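Glutathione S-transferase, N-terminal domain protein (Pseudomonas putida, PDB 4NAX) binds one glutathione disulfide per subunit and is probably a glutathione transferase of the Ure2p-like group. Local coordinates at residues V50-D55 with N69-I74; P8-W13 with Q22-P27. All blocks are in the same frame, centred on the assembly; numbering follows the deposited sequence.

Interaction 1: residues V50-D55 with N69-I74; sequences VSFDND and NKIPAI. With GDS (oxidized glutathione disulfide), chain C.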
loop_
_atom_site.group_PDB
_atom_site.type_symbol
_atom_site.label_atom_id
_atom_site.label_comp_id
_atom_site.label_asym_id
_atom_site.label_seq_id
_atom_site.Cartn_x
_atom_site.Cartn_y
_atom_site.Cartn_z
ATOM N N VAL A 50 -0.501 22.202 1.015
ATOM C CA VAL A 50 -0.500 21.996 -0.420
ATOM C C VAL A 50 -1.958 22.059 -0.872
ATOM O O VAL A 50 -2.733 21.142 -0.618
ATOM C CB VAL A 50 0.124 20.627 -0.776
ATOM C CG1 VAL A 50 0.088 20.378 -2.273
ATOM C CG2 VAL A 50 1.560 20.577 -0.275
ATOM N N SER A 51 -2.344 23.181 -1.479
ATOM C CA SER A 51 -3.739 23.427 -1.841
ATOM C C SER A 51 -4.095 22.838 -3.196
ATOM O O SER A 51 -3.536 23.243 -4.228
ATOM C CB SER A 51 -4.022 24.925 -1.871
ATOM O OG SER A 51 -5.319 25.176 -2.390
ATOM N N PHE A 52 -5.043 21.907 -3.202
ATOM C CA PHE A 52 -5.545 21.333 -4.460
ATOM C C PHE A 52 -6.312 22.374 -5.292
ATOM O O PHE A 52 -6.324 22.318 -6.524
ATOM C CB PHE A 52 -6.451 20.132 -4.183
ATOM C CG PHE A 52 -5.755 18.949 -3.547
ATOM C CD1 PHE A 52 -4.365 18.870 -3.455
ATOM C CD2 PHE A 52 -6.513 17.903 -3.039
ATOM C CE1 PHE A 52 -3.760 17.776 -2.867
ATOM C CE2 PHE A 52 -5.907 16.801 -2.458
ATOM C CZ PHE A 52 -4.533 16.739 -2.380
ATOM N N ASP A 53 -6.932 23.328 -4.611
ATOM C CA ASP A 53 -7.642 24.419 -5.292
ATOM C C ASP A 53 -6.749 25.235 -6.237
ATOM O O ASP A 53 -7.220 25.727 -7.279
ATOM C CB ASP A 53 -8.304 25.337 -4.258
ATOM C CG ASP A 53 -9.502 24.689 -3.578
ATOM O OD1 ASP A 53 -10.048 23.707 -4.126
ATOM O OD2 ASP A 53 -9.911 25.176 -2.504
ATOM N N ASN A 54 -5.476 25.376 -5.862
ATOM C CA ASN A 54 -4.476 26.056 -6.688
ATOM C C ASN A 54 -3.629 25.118 -7.556
ATOM O O ASN A 54 -2.672 25.576 -8.184
ATOM C CB ASN A 54 -3.545 26.917 -5.814
ATOM C CG ASN A 54 -3.967 28.370 -5.757
ATOM O OD1 ASN A 54 -3.162 29.269 -6.014
ATOM N ND2 ASN A 54 -5.226 28.612 -5.422
ATOM N N ASP A 55 -3.997 23.830 -7.631
ATOM C CA ASP A 55 -3.218 22.807 -8.365
ATOM C C ASP A 55 -1.779 22.689 -7.829
ATOM O O ASP A 55 -0.875 22.372 -8.594
ATOM C CB ASP A 55 -3.187 23.087 -9.899
ATOM C CG ASP A 55 -4.515 22.805 -10.611
ATOM O OD1 ASP A 55 -5.412 22.150 -10.046
ATOM O OD2 ASP A 55 -4.648 23.268 -11.770
ATOM N N ASN A 69 2.621 13.167 -7.702
ATOM C CA ASN A 69 1.755 14.336 -7.607
ATOM C C ASN A 69 0.712 14.272 -6.500
ATOM O O ASN A 69 -0.345 14.884 -6.607
ATOM C CB ASN A 69 1.217 14.855 -8.969
ATOM C CG ASN A 69 0.180 13.990 -9.665
ATOM O OD1 ASN A 69 0.471 13.396 -10.716
ATOM N ND2 ASN A 69 -1.042 14.009 -9.174
ATOM N N LYS A 70 1.043 13.571 -5.414
ATOM C CA LYS A 70 0.103 13.406 -4.313
ATOM C C LYS A 70 0.692 13.775 -2.982
ATOM O O LYS A 70 1.908 13.714 -2.776
ATOM C CB LYS A 70 -0.479 11.989 -4.324
ATOM C CG LYS A 70 -1.348 11.803 -5.596
ATOM C CD LYS A 70 -2.226 10.614 -5.685
ATOM C CE LYS A 70 -2.929 10.655 -7.020
ATOM N NZ LYS A 70 -3.892 9.554 -7.169
ATOM N N ILE A 71 -0.178 14.191 -2.081
ATOM C CA ILE A 71 0.189 14.366 -0.687
ATOM C C ILE A 71 -0.178 13.104 0.078
ATOM O O ILE A 71 -1.077 12.343 -0.334
ATOM C CB ILE A 71 -0.479 15.629 -0.064
ATOM C CG1 ILE A 71 -2.014 15.542 0.023
ATOM C CG2 ILE A 71 -0.051 16.881 -0.799
ATOM C CD1 ILE A 71 -2.552 14.853 1.267
ATOM N N PRO A 72 0.448 12.872 1.241
ATOM C CA PRO A 72 1.520 13.658 1.855
ATOM C C PRO A 72 2.906 13.340 1.278
ATOM O O PRO A 72 3.138 12.269 0.700
ATOM C CB PRO A 72 1.453 13.238 3.310
ATOM C CG PRO A 72 1.044 11.795 3.240
ATOM C CD PRO A 72 0.044 11.742 2.089
ATOM N N ALA A 73 3.831 14.257 1.525
ATOM C CA ALA A 73 5.251 14.066 1.219
ATOM C C ALA A 73 6.025 14.758 2.325
ATOM O O ALA A 73 5.519 15.687 2.967
ATOM C CB ALA A 73 5.606 14.619 -0.136
ATOM N N ILE A 74 7.248 14.301 2.547
ATOM C CA ILE A 74 8.136 14.915 3.518
ATOM C C ILE A 74 9.517 15.183 2.931
ATOM O O ILE A 74 9.939 14.552 1.958
ATOM C CB ILE A 74 8.294 14.079 4.807
ATOM C CG1 ILE A 74 8.922 12.703 4.531
ATOM C CG2 ILE A 74 6.950 13.940 5.515
ATOM C CD1 ILE A 74 9.443 11.990 5.757
HETATM N N1 GDS C . -7.624 11.883 -8.179
HETATM C CA1 GDS C . -8.478 11.492 -7.059
HETATM C C1 GDS C . -9.780 10.901 -7.550
HETATM O OE1 GDS C . -10.415 10.156 -6.767
HETATM O OE2 GDS C . -10.200 11.158 -8.700
HETATM C CB1 GDS C . -8.762 12.722 -6.187
HETATM C CG1 GDS C . -9.287 12.397 -4.782
HETATM C CD1 GDS C . -8.246 11.687 -3.953
HETATM O O1 GDS C . -7.059 11.855 -4.167
HETATM N N2 GDS C . -8.719 10.880 -3.012
HETATM C CA2 GDS C . -7.869 10.175 -2.075
HETATM C C2 GDS C . -7.989 8.684 -2.248
HETATM O O2 GDS C . -9.070 8.162 -2.494
HETATM C CB2 GDS C . -8.255 10.543 -0.641
HETATM S SG2 GDS C . -7.894 12.230 -0.170
HETATM N N3 GDS C . -6.877 7.973 -2.073
HETATM C CA3 GDS C . -6.846 6.528 -2.224
HETATM C C3 GDS C . -5.842 5.828 -1.334
HETATM O OE3 GDS C . -5.443 4.711 -1.725
HETATM O OE4 GDS C . -5.543 6.365 -0.262
HETATM N N4 GDS C . -4.685 13.701 -4.425
HETATM C CA4 GDS C . -4.293 14.723 -5.371
HETATM C C4 GDS C . -4.643 14.390 -6.795
HETATM O OE5 GDS C . -4.379 15.234 -7.700
HETATM O OE6 GDS C . -5.229 13.299 -7.016
HETATM C C5 GDS C . -3.941 13.443 -3.357
HETATM O O5 GDS C . -2.884 14.029 -3.151
HETATM C CA5 GDS C . -4.470 12.420 -2.376
HETATM N N5 GDS C . -3.384 11.559 -1.918
HETATM C CB5 GDS C . -5.098 13.168 -1.199
HETATM S SG5 GDS C . -5.706 12.120 0.123
HETATM C CA6 GDS C . -0.924 7.334 -1.438
HETATM C C6 GDS C . -0.532 7.576 -0.012
HETATM O OE7 GDS C . 0.160 8.590 0.248
HETATM O OE8 GDS C . -0.911 6.742 0.843
HETATM N N6 GDS C . -1.007 5.880 -1.686
HETATM C CB6 GDS C . -2.267 8.005 -1.736
HETATM C CG6 GDS C . -2.172 9.529 -1.616
HETATM C CD6 GDS C . -3.420 10.233 -2.076
HETATM O O6 GDS C . -4.395 9.616 -2.520
#
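Ile71 meets Val50 on one branch and Phe52 on the other, and it can do so because its beta-branched chain divides at once. From CB, the methyl CG2 runs alongside Val50, 3.8 Å from Val50 CB and equally close to Val50 CG1, the two side chains sliding past each other in opposite directions. The other branch, CG1, lies between the backbone N and the carbonyl carbon (chi1 65°), which turns it toward the ligand: it comes 3.7 Å from Phe52 CZ, obliquely to that ring, and also touches GDS O5. At the tip, CD1 reaches GDS CB5, the methylene carbon next to the disulfide sulfur SG5.

Phe52 lays a flat apolar ring against the glycyl end of the same glutathione half, a place that an aromatic side chain suits. One ring face covers GDS CA4, CB5 lies in plane at an edge, and Phe52 CZ is 3.3 Å from GDS O5.

The polar grip comes from the main chain of Ile71. Its N donates to GDS O5 (2.9 Å, 157° at the hydrogen), and its O accepts from GDS N5 at 2.9 Å, so the C=O and N-H of one cysteinyl residue are both paired with Ile71, as in a hydrogen-bonded antiparallel pair. Lys70 extends along the same glutathione half, with Lys70 CE 3.5 Å from GDS OE6, an oxygen of the glycyl carboxylate.

The peptide before Pro72 is cis. This backbone-paired cysteinyl group beside a cis-proline is the hallmark of the glutathione site in the thioredoxin-like domain of glutathione transferases.

Interaction 2: residues P8-W13 with Q22-P27; sequences PITRKW and QLYSLP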
loop_
_atom_site.group_PDB
_atom_site.type_symbol
_atom_site.label_atom_id
_atom_site.label_comp_id
_atom_site.label_asym_id
_atom_site.label_seq_id
_atom_site.Cartn_x
_atom_site.Cartn_y
_atom_site.Cartn_z
ATOM N N PRO A 8 13.891 21.626 -5.036
ATOM C CA PRO A 8 13.044 22.712 -5.544
ATOM C C PRO A 8 11.710 22.905 -4.831
ATOM O O PRO A 8 11.137 23.984 -4.879
ATOM C CB PRO A 8 12.825 22.326 -7.010
ATOM C CG PRO A 8 14.044 21.548 -7.368
ATOM C CD PRO A 8 14.407 20.779 -6.132
ATOM N N ILE A 9 11.211 21.880 -4.152
ATOM C CA ILE A 9 9.978 22.054 -3.393
ATOM C C ILE A 9 10.077 23.236 -2.413
ATOM O O ILE A 9 9.076 23.912 -2.137
ATOM C CB ILE A 9 9.572 20.731 -2.703
ATOM C CG1 ILE A 9 8.120 20.810 -2.223
ATOM C CG2 ILE A 9 10.508 20.363 -1.569
ATOM C CD1 ILE A 9 7.502 19.468 -1.886
ATOM N N THR A 10 11.283 23.475 -1.897
ATOM C CA THR A 10 11.491 24.520 -0.900
ATOM C C THR A 10 11.414 25.924 -1.491
ATOM O O THR A 10 11.312 26.902 -0.751
ATOM C CB THR A 10 12.822 24.353 -0.149
ATOM O OG1 THR A 10 13.924 24.547 -1.054
ATOM C CG2 THR A 10 12.907 22.967 0.529
ATOM N N ARG A 11 11.453 26.027 -2.819
ATOM C CA ARG A 11 11.251 27.318 -3.471
ATOM C C ARG A 11 9.797 27.747 -3.329
ATOM O O ARG A 11 9.494 28.928 -3.163
ATOM C CB ARG A 11 11.629 27.250 -4.957
ATOM C CG ARG A 11 13.113 27.057 -5.193
ATOM C CD ARG A 11 13.413 26.830 -6.663
ATOM N NE ARG A 11 14.631 26.042 -6.835
ATOM C CZ ARG A 11 14.959 25.373 -7.940
ATOM N NH1 ARG A 11 14.146 25.347 -8.995
ATOM N NH2 ARG A 11 16.109 24.707 -7.984
ATOM N N LYS A 12 8.898 26.769 -3.379
ATOM C CA LYS A 12 7.480 27.048 -3.313
ATOM C C LYS A 12 6.945 27.086 -1.879
ATOM O O LYS A 12 6.044 27.874 -1.577
ATOM C CB LYS A 12 6.727 26.055 -4.197
ATOM C CG LYS A 12 5.245 26.314 -4.326
ATOM C CD LYS A 12 4.678 25.443 -5.428
ATOM C CE LYS A 12 3.181 25.617 -5.578
ATOM N NZ LYS A 12 2.837 26.916 -6.204
ATOM N N TRP A 13 7.514 26.258 -1.004
ATOM C CA TRP A 13 7.200 26.277 0.421
ATOM C C TRP A 13 8.498 26.406 1.222
ATOM O O TRP A 13 9.050 25.415 1.669
ATOM C CB TRP A 13 6.474 25.007 0.819
ATOM C CG TRP A 13 5.110 24.859 0.231
ATOM C CD1 TRP A 13 3.949 25.370 0.710
ATOM C CD2 TRP A 13 4.773 24.155 -0.964
ATOM N NE1 TRP A 13 2.902 25.023 -0.110
ATOM C CE2 TRP A 13 3.382 24.264 -1.138
ATOM C CE3 TRP A 13 5.503 23.410 -1.884
ATOM C CZ2 TRP A 13 2.721 23.688 -2.210
ATOM C CZ3 TRP A 13 4.840 22.809 -2.925
ATOM C CH2 TRP A 13 3.459 22.957 -3.087
ATOM N N GLN A 22 10.161 18.683 7.235
ATOM C CA GLN A 22 9.201 19.452 6.458
ATOM C C GLN A 22 8.107 18.519 5.968
ATOM O O GLN A 22 8.388 17.487 5.361
ATOM C CB GLN A 22 9.894 20.121 5.258
ATOM C CG GLN A 22 11.104 20.977 5.635
ATOM C CD GLN A 22 10.721 22.260 6.333
ATOM O OE1 GLN A 22 9.976 23.078 5.779
ATOM N NE2 GLN A 22 11.224 22.460 7.531
ATOM N N LEU A 23 6.862 18.892 6.249
ATOM C CA LEU A 23 5.688 18.151 5.822
ATOM C C LEU A 23 4.915 18.950 4.793
ATOM O O LEU A 23 4.596 20.112 5.029
ATOM C CB LEU A 23 4.772 17.867 7.010
ATOM C CG LEU A 23 3.430 17.224 6.701
ATOM C CD1 LEU A 23 3.579 15.828 6.101
ATOM C CD2 LEU A 23 2.557 17.183 7.944
ATOM N N TYR A 24 4.601 18.325 3.658
ATOM C CA TYR A 24 3.843 18.965 2.574
ATOM C C TYR A 24 2.560 18.169 2.432
ATOM O O TYR A 24 2.584 17.026 1.980
ATOM C CB TYR A 24 4.659 18.998 1.283
ATOM C CG TYR A 24 6.073 19.526 1.485
ATOM C CD1 TYR A 24 6.366 20.894 1.487
ATOM C CD2 TYR A 24 7.121 18.650 1.722
ATOM C CE1 TYR A 24 7.665 21.348 1.693
ATOM C CE2 TYR A 24 8.418 19.101 1.904
ATOM C CZ TYR A 24 8.685 20.447 1.915
ATOM O OH TYR A 24 9.984 20.869 2.094
ATOM N N SER A 25 1.439 18.730 2.886
ATOM C CA SER A 25 0.264 17.929 3.094
ATOM C C SER A 25 -1.011 18.769 3.063
ATOM O O SER A 25 -0.994 19.953 2.729
ATOM C CB SER A 25 0.422 17.143 4.419
ATOM O OG SER A 25 -0.558 16.112 4.561
ATOM N N LEU A 26 -2.111 18.112 3.401
ATOM C CA LEU A 26 -3.449 18.682 3.424
ATOM C C LEU A 26 -4.254 17.773 4.361
ATOM O O LEU A 26 -3.998 16.561 4.373
ATOM C CB LEU A 26 -4.029 18.684 2.011
ATOM C CG LEU A 26 -5.337 19.438 1.812
ATOM C CD1 LEU A 26 -5.131 20.929 2.018
ATOM C CD2 LEU A 26 -5.858 19.135 0.421
ATOM N N PRO A 27 -5.230 18.313 5.143
ATOM C CA PRO A 27 -5.996 17.438 6.050
ATOM C C PRO A 27 -6.985 16.583 5.245
ATOM O O PRO A 27 -8.059 17.022 4.861
ATOM C CB PRO A 27 -6.700 18.418 6.995
ATOM C CG PRO A 27 -5.966 19.693 6.862
ATOM C CD PRO A 27 -5.476 19.732 5.440
HETATM O O HOH W 1 10.301 23.372 2.978
#
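Ile9 lies over one face of the Tyr24 ring while Trp13 comes to its edge, so the phenol is held from two directions by the short turn 9-12 and the residue that follows it. The Ile9 chain is extended, with CG1 anti to the backbone N (chi1 -165°), and this carries CD1 out over the ring. There it makes a CH-pi contact, 3.6 Å from the ring centroid of Tyr24 and only 10° off the normal. CG2, the second branch, sits by the phenol end, 3.7 Å from Tyr24 OH. A branched aliphatic residue suits this place because it can cover both the ring centre and the hydroxyl end.

Trp13 meets the ring differently. Its CB sits in the ring plane, 3.9 Å from Tyr24 CE1, while the indole lies obliquely beside Tyr24 CD1 and its NE1 is hydrogen-bonded to Lys49 O. Thr10 adds CG2 near the hydroxyl, while its OG1 is bonded back to Phe7 O.

The buried phenol oxygen is satisfied by water 1. Tyr24 OH donates to it at 2.7 Å, and the water spends its own two protons on Trp13 O (2.7 Å) and Gln22 OE1 (2.8 Å), tying the end of the turn to the strand. Tyrosine thus combines a flat apolar surface with a polar tip. Gln22 OE1 is fixed further by His48 NE2.

The short helix 9-12 packs against strand 21-25, and Ile9 also touches Phe62 and Leu65 of helix 60-65. Tyr24 itself is bordered by His48 of strand 45-49, the rings nearly parallel, and by Leu75 of strand 73-76.

Interactions 1 and 2 lie with their centres 8 Å apart and share one sheet, in which strand 21-25 is flanked by 45-49 and 73-76. Backbone bonds join them on both flanks: Val50 N lies 2.9 Å from Ser25 O, and Ala73 O lies 2.9 Å from Tyr24 N. Val50 also packs on Tyr24, and Phe62 of helix 60-65 touches Ile9 of interaction 2 as well as Val50 and Ile71 of interaction 1. Only interaction 1 touches the glutathione disulfide, whereas the Tyr24 side chain is about 10 Å from it. Interaction 2 therefore packs the N-terminal turn behind the pocket.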